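Local coordinates for titin (Homo sapiens, PDB 5JDD), which probably acts as a giant elastic scaffold and molecular spring of the muscle sarcomere, its I-band part built largely from immunoglobulin domains strung in tandem, at residues A[222-227]-A[235-240]; A[244-249]-A[257-262]; A[199-204]-A[230-235]. All coordinates share one frame; numbering follows the deposited sequence.

Interaction 1. Residues A[222-227]-A[235-240]; sequences KCQMRT and NIRNVH
K222 grips R237 twice, through its side-chain nitrogen and through its own carbonyl. Its ammonium NZ gives a 2.9 Å hydrogen bond to R237 O, meeting that carbonyl almost head-on (C=O...N 167°), while its own carbonyl O accepts R237 N at 3.0 Å. The lysine reaches so far because CG stands anti to the backbone N (chi1 -178°) and the chain runs straight until chi4, where it bends toward the R237 carbonyl. NZ also forms a salt bridge with D243, so the cation sits among a carbonyl, a carboxylate and a water that also donates to N238 O; D243 in turn accepts H240 N. The K222-D243 pair probably corresponds to the basic residue-aspartate salt bridge common in V- and I-set immunoglobulin domains.

Further along, Q224 and N235 form an antiparallel hydrogen-bonded pair, with N235 N to Q224 O at 2.8 Å nearly straight and Q224 N to N235 O at 2.9 Å. NE2 of Q224 lies over one face of the R237 guanidinium, toward its rim and 3.5 Å from NH2, the amide and guanidinium planes turned 46° apart. These are two donors, not a bond; D221 O satisfies NE2. Packing is lighter: C223 SG rests 4.1 Å from I236 CG1 on the inner face, and K222 CE lies 3.8 Å from I236 CG2.

The two strands, 223-228 and 231-236, make a hairpin. Strand 223-228 is an outermost strand of its sheet, whereas 231-236 has strand 195-201 on its other side, where N235 ND2 bonds T196 and I236 packs on I195.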
loop_
_atom_site.group_PDB
_atom_site.type_symbol
_atom_site.label_atom_id
_atom_site.label_comp_id
_atom_site.label_asym_id
_atom_site.label_seq_id
_atom_site.Cartn_x
_atom_site.Cartn_y
_atom_site.Cartn_z
ATOM N N LYS A 222 13.053 -35.617 -20.456
ATOM C CA LYS A 222 12.440 -36.842 -19.955
ATOM C C LYS A 222 11.275 -36.593 -19.004
ATOM O O LYS A 222 10.261 -37.282 -19.074
ATOM C CB LYS A 222 13.469 -37.745 -19.280
ATOM C CG LYS A 222 12.839 -39.040 -18.789
ATOM C CD LYS A 222 13.838 -39.955 -18.154
ATOM C CE LYS A 222 13.119 -41.040 -17.397
ATOM N NZ LYS A 222 13.117 -42.333 -18.136
ATOM N N CYS A 223 11.426 -35.615 -18.116
ATOM C CA CYS A 223 10.391 -35.288 -17.134
ATOM C C CYS A 223 9.845 -33.901 -17.386
ATOM O O CYS A 223 10.444 -32.895 -16.984
ATOM C CB CYS A 223 10.936 -35.375 -15.705
ATOM S SG CYS A 223 11.436 -37.051 -15.240
ATOM N N GLN A 224 8.712 -33.840 -18.077
ATOM C CA GLN A 224 8.102 -32.558 -18.398
ATOM C C GLN A 224 6.911 -32.273 -17.491
ATOM O O GLN A 224 6.040 -33.125 -17.296
ATOM C CB GLN A 224 7.709 -32.495 -19.876
ATOM C CG GLN A 224 8.907 -32.614 -20.815
ATOM C CD GLN A 224 8.520 -32.614 -22.280
ATOM O OE1 GLN A 224 7.457 -32.117 -22.655
ATOM N NE2 GLN A 224 9.385 -33.174 -23.121
ATOM N N MET A 225 6.885 -31.069 -16.929
ATOM C CA MET A 225 5.840 -30.660 -16.002
ATOM C C MET A 225 5.079 -29.479 -16.569
ATOM O O MET A 225 5.659 -28.417 -16.814
ATOM C CB MET A 225 6.445 -30.300 -14.647
ATOM C CG MET A 225 6.872 -31.538 -13.865
ATOM S SD MET A 225 8.153 -31.327 -12.603
ATOM C CE MET A 225 9.604 -31.054 -13.631
ATOM N N ARG A 226 3.783 -29.666 -16.784
ATOM C CA ARG A 226 2.983 -28.662 -17.481
ATOM C C ARG A 226 1.658 -28.373 -16.796
ATOM O O ARG A 226 1.145 -29.181 -16.023
ATOM C CB ARG A 226 2.687 -29.124 -18.903
ATOM C CG ARG A 226 3.905 -29.304 -19.783
ATOM C CD ARG A 226 3.492 -29.534 -21.227
ATOM N NE ARG A 226 4.651 -29.694 -22.103
ATOM C CZ ARG A 226 5.322 -28.688 -22.666
ATOM N NH1 ARG A 226 4.968 -27.419 -22.452
ATOM N NH2 ARG A 226 6.358 -28.954 -23.452
ATOM N N THR A 227 1.093 -27.215 -17.118
ATOM C CA THR A 227 -0.189 -26.788 -16.577
ATOM C C THR A 227 -1.202 -26.566 -17.704
ATOM O O THR A 227 -0.877 -25.955 -18.721
ATOM C CB THR A 227 -0.006 -25.487 -15.794
ATOM O OG1 THR A 227 0.918 -25.708 -14.724
ATOM C CG2 THR A 227 -1.338 -24.998 -15.227
ATOM N N ASN A 235 4.923 -35.683 -16.968
ATOM C CA ASN A 235 5.015 -36.638 -18.053
ATOM C C ASN A 235 6.422 -37.197 -18.080
ATOM O O ASN A 235 7.381 -36.445 -18.247
ATOM C CB ASN A 235 4.678 -35.952 -19.376
ATOM C CG ASN A 235 4.745 -36.904 -20.558
ATOM O OD1 ASN A 235 5.720 -36.911 -21.312
ATOM N ND2 ASN A 235 3.710 -37.714 -20.722
ATOM N N ILE A 236 6.542 -38.508 -17.901
ATOM C CA ILE A 236 7.850 -39.156 -17.880
ATOM C C ILE A 236 7.970 -40.103 -19.064
ATOM O O ILE A 236 7.197 -41.055 -19.192
ATOM C CB ILE A 236 8.092 -39.938 -16.567
ATOM C CG1 ILE A 236 7.854 -39.034 -15.349
ATOM C CG2 ILE A 236 9.506 -40.490 -16.534
ATOM C CD1 ILE A 236 8.102 -39.723 -14.020
ATOM N N ARG A 237 8.948 -39.845 -19.926
ATOM C CA ARG A 237 9.164 -40.671 -21.112
ATOM C C ARG A 237 10.057 -41.868 -20.854
ATOM O O ARG A 237 10.938 -41.819 -19.996
ATOM C CB ARG A 237 9.780 -39.837 -22.227
ATOM C CG ARG A 237 8.889 -38.728 -22.693
ATOM C CD ARG A 237 9.602 -37.864 -23.702
ATOM N NE ARG A 237 8.710 -36.852 -24.255
ATOM C CZ ARG A 237 9.026 -36.063 -25.274
ATOM N NH1 ARG A 237 10.216 -36.176 -25.849
ATOM N NH2 ARG A 237 8.154 -35.168 -25.718
ATOM N N ASN A 238 9.815 -42.940 -21.612
ATOM C CA ASN A 238 10.729 -44.081 -21.695
ATOM C C ASN A 238 11.081 -44.627 -20.308
ATOM O O ASN A 238 12.250 -44.699 -19.928
ATOM C CB ASN A 238 12.001 -43.698 -22.475
ATOM C CG ASN A 238 12.842 -44.907 -22.849
ATOM O OD1 ASN A 238 12.345 -46.033 -22.890
ATOM N ND2 ASN A 238 14.124 -44.680 -23.114
ATOM N N VAL A 239 10.058 -44.996 -19.546
ATOM C CA VAL A 239 10.293 -45.337 -18.147
ATOM C C VAL A 239 11.106 -46.618 -17.975
ATOM O O VAL A 239 11.061 -47.542 -18.803
ATOM C CB VAL A 239 8.986 -45.407 -17.320
ATOM C CG1 VAL A 239 8.304 -44.045 -17.285
ATOM C CG2 VAL A 239 8.044 -46.465 -17.876
ATOM N N HIS A 240 11.868 -46.667 -16.893
ATOM C CA HIS A 240 12.627 -47.863 -16.555
ATOM C C HIS A 240 12.530 -48.072 -15.049
ATOM O O HIS A 240 11.837 -47.319 -14.363
ATOM C CB HIS A 240 14.080 -47.734 -17.034
ATOM C CG HIS A 240 14.748 -46.468 -16.596
ATOM N ND1 HIS A 240 14.976 -46.163 -15.272
ATOM C CD2 HIS A 240 15.233 -45.423 -17.311
ATOM C CE1 HIS A 240 15.575 -44.986 -15.188
ATOM N NE2 HIS A 240 15.735 -44.515 -16.413
HETATM O O HOH W 1 14.698 -43.113 -19.973
#

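Interaction 2. Residues A[244-249]-A[257-262]; sequences AADYTF and TATLYV
T257 meets T248 across a non-hydrogen-bonded pair, their OG1 atoms 2.7 Å apart in a hydrogen bond that either hydroxyl could donate. The next residue, A258, belongs to a hydrogen-bonded pair with Y247: Y247 N reaches A258 O at 2.8 Å and A258 N returns to Y247 O at 3.0 Å. T259 repeats the hydroxyl theme on the same face as T257. Its OG1, held beside the backbone N (chi1 -59°), donates to D246 OD1 at 2.7 Å, approaching from 40° out of the carboxylate plane, with the two side chains lying side by side.

L260 N donates to A245 O at 3.0 Å, whereas the return bond from A245 N to L260 O is weak. The leucine turns inward, its CB 3.8 Å from Y247 CE1, and the ring continues past it until OH bonds D243 O. That bond makes Y247 a tyrosine corner, a hallmark of Greek-key immunoglobulin domains. V262 finishes the walk, with CG2 4.1 Å from A244 CB.

Strand 245-251 is flanked on its other side by 209-212 and strand 254-263 by the parallel 187-190, while L260 and Y247 both pack on F197 of the opposing sheet.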
loop_
_atom_site.group_PDB
_atom_site.type_symbol
_atom_site.label_atom_id
_atom_site.label_comp_id
_atom_site.label_asym_id
_atom_site.label_seq_id
_atom_site.Cartn_x
_atom_site.Cartn_y
_atom_site.Cartn_z
ATOM N N ALA A 244 10.611 -46.154 -11.186
ATOM C CA ALA A 244 9.657 -46.704 -10.225
ATOM C C ALA A 244 9.928 -46.117 -8.840
ATOM O O ALA A 244 10.989 -46.326 -8.251
ATOM C CB ALA A 244 9.712 -48.220 -10.215
ATOM N N ALA A 245 8.958 -45.360 -8.343
ATOM C CA ALA A 245 9.163 -44.505 -7.182
ATOM C C ALA A 245 7.833 -43.935 -6.743
ATOM O O ALA A 245 6.811 -44.122 -7.413
ATOM C CB ALA A 245 10.118 -43.361 -7.548
ATOM N N ASP A 246 7.851 -43.216 -5.628
ATOM C CA ASP A 246 6.670 -42.498 -5.178
ATOM C C ASP A 246 6.786 -41.046 -5.618
ATOM O O ASP A 246 7.821 -40.401 -5.404
ATOM C CB ASP A 246 6.534 -42.547 -3.657
ATOM C CG ASP A 246 6.339 -43.942 -3.128
ATOM O OD1 ASP A 246 5.835 -44.809 -3.874
ATOM O OD2 ASP A 246 6.701 -44.168 -1.954
ATOM N N TYR A 247 5.722 -40.530 -6.223
ATOM C CA TYR A 247 5.724 -39.167 -6.724
ATOM C C TYR A 247 4.742 -38.320 -5.948
ATOM O O TYR A 247 3.636 -38.777 -5.630
ATOM C CB TYR A 247 5.400 -39.167 -8.221
ATOM C CG TYR A 247 6.515 -39.775 -9.023
ATOM C CD1 TYR A 247 6.611 -41.155 -9.199
ATOM C CD2 TYR A 247 7.509 -38.975 -9.561
ATOM C CE1 TYR A 247 7.671 -41.717 -9.915
ATOM C CE2 TYR A 247 8.556 -39.527 -10.302
ATOM C CZ TYR A 247 8.634 -40.898 -10.459
ATOM O OH TYR A 247 9.680 -41.447 -11.169
ATOM N N THR A 248 5.153 -37.089 -5.633
ATOM C CA THR A 248 4.324 -36.194 -4.840
ATOM C C THR A 248 4.171 -34.854 -5.545
ATOM O O THR A 248 5.152 -34.237 -5.965
ATOM C CB THR A 248 4.929 -35.942 -3.447
ATOM O OG1 THR A 248 5.116 -37.194 -2.770
ATOM C CG2 THR A 248 4.015 -35.050 -2.610
ATOM N N PHE A 249 2.927 -34.411 -5.678
ATOM C CA PHE A 249 2.646 -33.061 -6.125
ATOM C C PHE A 249 2.481 -32.209 -4.880
ATOM O O PHE A 249 1.763 -32.607 -3.949
ATOM C CB PHE A 249 1.366 -33.049 -6.961
ATOM C CG PHE A 249 0.870 -31.672 -7.292
ATOM C CD1 PHE A 249 1.366 -30.984 -8.393
ATOM C CD2 PHE A 249 -0.112 -31.079 -6.516
ATOM C CE1 PHE A 249 0.888 -29.711 -8.708
ATOM C CE2 PHE A 249 -0.582 -29.806 -6.816
ATOM C CZ PHE A 249 -0.082 -29.122 -7.920
ATOM N N THR A 257 0.186 -37.874 -3.224
ATOM C CA THR A 257 1.254 -38.822 -3.571
ATOM C C THR A 257 0.670 -40.080 -4.210
ATOM O O THR A 257 -0.415 -40.530 -3.829
ATOM C CB THR A 257 2.109 -39.204 -2.338
ATOM O OG1 THR A 257 2.714 -38.030 -1.785
ATOM C CG2 THR A 257 3.217 -40.181 -2.710
ATOM N N ALA A 258 1.372 -40.624 -5.200
ATOM C CA ALA A 258 0.999 -41.911 -5.783
ATOM C C ALA A 258 2.264 -42.605 -6.231
ATOM O O ALA A 258 3.344 -42.017 -6.202
ATOM C CB ALA A 258 0.045 -41.728 -6.948
ATOM N N THR A 259 2.136 -43.860 -6.638
ATOM C CA THR A 259 3.304 -44.649 -6.988
ATOM C C THR A 259 3.312 -45.013 -8.467
ATOM O O THR A 259 2.263 -45.329 -9.043
ATOM C CB THR A 259 3.332 -45.930 -6.144
ATOM O OG1 THR A 259 3.377 -45.577 -4.756
ATOM C CG2 THR A 259 4.550 -46.788 -6.483
ATOM N N LEU A 260 4.494 -44.960 -9.080
ATOM C CA LEU A 260 4.706 -45.499 -10.422
ATOM C C LEU A 260 5.336 -46.873 -10.285
ATOM O O LEU A 260 6.401 -47.017 -9.676
ATOM C CB LEU A 260 5.634 -44.592 -11.237
ATOM C CG LEU A 260 6.084 -45.126 -12.601
ATOM C CD1 LEU A 260 4.906 -45.364 -13.531
ATOM C CD2 LEU A 260 7.066 -44.156 -13.248
ATOM N N TYR A 261 4.660 -47.878 -10.837
ATOM C CA TYR A 261 5.208 -49.225 -10.946
ATOM C C TYR A 261 5.651 -49.454 -12.386
ATOM O O TYR A 261 4.957 -49.066 -13.335
ATOM C CB TYR A 261 4.158 -50.273 -10.546
ATOM C CG TYR A 261 3.684 -50.162 -9.114
ATOM C CD1 TYR A 261 4.380 -50.784 -8.081
ATOM C CD2 TYR A 261 2.549 -49.430 -8.796
ATOM C CE1 TYR A 261 3.949 -50.687 -6.770
ATOM C CE2 TYR A 261 2.119 -49.319 -7.484
ATOM C CZ TYR A 261 2.820 -49.950 -6.481
ATOM O OH TYR A 261 2.384 -49.830 -5.179
ATOM N N VAL A 262 6.819 -50.066 -12.549
ATOM C CA VAL A 262 7.364 -50.326 -13.875
ATOM C C VAL A 262 7.724 -51.790 -13.985
ATOM O O VAL A 262 8.648 -52.277 -13.326
ATOM C CB VAL A 262 8.603 -49.467 -14.182
ATOM C CG1 VAL A 262 9.128 -49.782 -15.578
ATOM C CG2 VAL A 262 8.268 -47.979 -14.075
#

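Interaction 3. Residues A[199-204]-A[230-235]; sequences VTVNYE and LTHSLN
L230, just ahead of strand 231-236, fits its side chain into the bend of 199-204. Its CB sits 3.4 Å from V201 O, and CD2 reaches the peptide between Y203 and E204, 3.4 Å from both Y203 C and E204 N. The branch gets there because CG is anti to the carbonyl carbon (chi1 -58°), which turns the methyls toward the loop. Its backbone takes part too, L230 O accepting V201 N at 2.9 Å.

H232 is the second anchor. With V199 it forms an antiparallel hydrogen-bonded pair, H232 N to V199 O at 2.9 Å and V199 N to H232 O at 3.0 Å. Its imidazole receives V201 CG2 at the edge, in the ring plane and 3.7 Å from NE2. That nitrogen is joined through a water to Y203 O, and ND1 bonds T227 OG1 on the neighbouring strand, so both ring nitrogens have partners and rotation of the ring is constrained. V199 faces the same interior, against F249 of the other sheet.

On the side facing the preceding domain, E204 O accepts K106 NZ, while the E204 carboxylate pairs with K229. The chemistry is therefore divided: main-chain bonds fix the strands, a leucine packs against loop backbone, and a buried histidine has both of its ring nitrogens partnered.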
loop_
_atom_site.group_PDB
_atom_site.type_symbol
_atom_site.label_atom_id
_atom_site.label_comp_id
_atom_site.label_asym_id
_atom_site.label_seq_id
_atom_site.Cartn_x
_atom_site.Cartn_y
_atom_site.Cartn_z
ATOM N N VAL A 199 -2.897 -34.045 -11.587
ATOM C CA VAL A 199 -3.697 -33.581 -10.457
ATOM C C VAL A 199 -4.508 -32.390 -10.896
ATOM O O VAL A 199 -4.126 -31.669 -11.813
ATOM C CB VAL A 199 -2.857 -33.091 -9.261
ATOM C CG1 VAL A 199 -2.245 -34.233 -8.531
ATOM C CG2 VAL A 199 -1.792 -32.105 -9.718
ATOM N N THR A 200 -5.652 -32.195 -10.257
ATOM C CA THR A 200 -6.437 -30.993 -10.500
ATOM C C THR A 200 -6.561 -30.252 -9.184
ATOM O O THR A 200 -6.753 -30.877 -8.134
ATOM C CB THR A 200 -7.822 -31.313 -11.082
ATOM O OG1 THR A 200 -7.655 -32.093 -12.275
ATOM C CG2 THR A 200 -8.564 -30.026 -11.424
ATOM N N VAL A 201 -6.391 -28.936 -9.232
ATOM C CA VAL A 201 -6.500 -28.089 -8.038
ATOM C C VAL A 201 -7.669 -27.122 -8.175
ATOM O O VAL A 201 -8.290 -27.035 -9.237
ATOM C CB VAL A 201 -5.207 -27.297 -7.766
ATOM C CG1 VAL A 201 -4.051 -28.250 -7.454
ATOM C CG2 VAL A 201 -4.852 -26.406 -8.960
ATOM N N ASN A 202 -7.977 -26.390 -7.107
ATOM C CA ASN A 202 -9.129 -25.488 -7.129
ATOM C C ASN A 202 -8.873 -24.063 -7.631
ATOM O O ASN A 202 -9.820 -23.329 -7.910
ATOM C CB ASN A 202 -9.826 -25.461 -5.758
ATOM C CG ASN A 202 -8.921 -24.975 -4.627
ATOM O OD1 ASN A 202 -7.691 -24.990 -4.730
ATOM N ND2 ASN A 202 -9.538 -24.564 -3.523
ATOM N N TYR A 203 -7.608 -23.663 -7.737
ATOM C CA TYR A 203 -7.273 -22.299 -8.133
ATOM C C TYR A 203 -6.266 -22.258 -9.267
ATOM O O TYR A 203 -5.313 -23.040 -9.301
ATOM C CB TYR A 203 -6.682 -21.515 -6.956
ATOM C CG TYR A 203 -7.570 -21.349 -5.746
ATOM C CD1 TYR A 203 -8.784 -20.669 -5.836
ATOM C CD2 TYR A 203 -7.169 -21.810 -4.502
ATOM C CE1 TYR A 203 -9.594 -20.487 -4.714
ATOM C CE2 TYR A 203 -7.963 -21.634 -3.376
ATOM C CZ TYR A 203 -9.178 -20.978 -3.488
ATOM O OH TYR A 203 -9.972 -20.798 -2.371
ATOM N N GLU A 204 -6.462 -21.311 -10.179
ATOM C CA GLU A 204 -5.516 -21.091 -11.258
ATOM C C GLU A 204 -4.352 -20.251 -10.747
ATOM O O GLU A 204 -4.532 -19.430 -9.837
ATOM C CB GLU A 204 -6.221 -20.361 -12.402
ATOM C CG GLU A 204 -5.409 -20.246 -13.666
ATOM C CD GLU A 204 -6.274 -20.002 -14.883
ATOM O OE1 GLU A 204 -6.903 -18.924 -14.958
ATOM O OE2 GLU A 204 -6.323 -20.893 -15.760
ATOM N N LEU A 230 -6.756 -25.965 -14.668
ATOM C CA LEU A 230 -6.516 -26.265 -13.266
ATOM C C LEU A 230 -5.814 -27.604 -13.074
ATOM O O LEU A 230 -5.713 -28.098 -11.950
ATOM C CB LEU A 230 -7.841 -26.272 -12.513
ATOM C CG LEU A 230 -8.620 -24.967 -12.595
ATOM C CD1 LEU A 230 -10.020 -25.140 -12.027
ATOM C CD2 LEU A 230 -7.871 -23.905 -11.837
ATOM N N THR A 231 -5.324 -28.193 -14.164
ATOM C CA THR A 231 -4.663 -29.487 -14.091
ATOM C C THR A 231 -3.153 -29.360 -14.314
ATOM O O THR A 231 -2.704 -28.643 -15.210
ATOM C CB THR A 231 -5.275 -30.476 -15.101
ATOM O OG1 THR A 231 -6.669 -30.638 -14.807
ATOM C CG2 THR A 231 -4.586 -31.832 -15.031
ATOM N N HIS A 232 -2.384 -30.047 -13.478
ATOM C CA HIS A 232 -0.935 -30.045 -13.572
ATOM C C HIS A 232 -0.494 -31.474 -13.817
ATOM O O HIS A 232 -0.985 -32.407 -13.174
ATOM C CB HIS A 232 -0.328 -29.505 -12.279
ATOM C CG HIS A 232 -0.814 -28.134 -11.929
ATOM N ND1 HIS A 232 -0.256 -26.993 -12.463
ATOM C CD2 HIS A 232 -1.846 -27.722 -11.152
ATOM C CE1 HIS A 232 -0.903 -25.934 -12.003
ATOM N NE2 HIS A 232 -1.877 -26.350 -11.211
ATOM N N SER A 233 0.415 -31.647 -14.767
ATOM C CA SER A 233 0.837 -32.983 -15.177
ATOM C C SER A 233 2.342 -33.175 -15.058
ATOM O O SER A 233 3.115 -32.221 -15.165
ATOM C CB SER A 233 0.395 -33.273 -16.615
ATOM O OG SER A 233 0.973 -32.352 -17.520
ATOM N N LEU A 234 2.744 -34.418 -14.840
ATOM C CA LEU A 234 4.147 -34.805 -14.856
ATOM C C LEU A 234 4.254 -35.947 -15.855
ATOM O O LEU A 234 3.706 -37.033 -15.640
ATOM C CB LEU A 234 4.620 -35.249 -13.466
ATOM C CG LEU A 234 5.961 -35.994 -13.407
ATOM C CD1 LEU A 234 7.095 -35.121 -13.883
ATOM C CD2 LEU A 234 6.221 -36.496 -11.991
ATOM N N ASN A 235 4.923 -35.683 -16.968
ATOM C CA ASN A 235 5.015 -36.638 -18.053
ATOM C C ASN A 235 6.422 -37.197 -18.080
ATOM O O ASN A 235 7.381 -36.445 -18.247
ATOM C CB ASN A 235 4.678 -35.952 -19.376
ATOM C CG ASN A 235 4.745 -36.904 -20.558
ATOM O OD1 ASN A 235 5.720 -36.911 -21.312
ATOM N ND2 ASN A 235 3.710 -37.714 -20.722
HETATM O O HOH W 2 -3.492 -24.041 -11.078
#

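In the fold
All three contacts lie in the last of the three immunoglobulin I-set domains, their centres 12 to 16 Å apart. Interactions 1 and 3 belong to one sheet and use opposite edges of strand 231-236, sharing N235; their segments alternate along the chain. Interaction 2 follows both in sequence and stitches a hairpin in the facing sheet. The core is where they converge: Y247 packs on L234 and its hydroxyl nears I236 CD1, while F249 also reaches V201 and H232. The V239 and V262 methyls close the far end. Local hairpins and one long-range strand pairing thus combine into a two-sheet sandwich, a compact unit suited to a chain that probably bears tension.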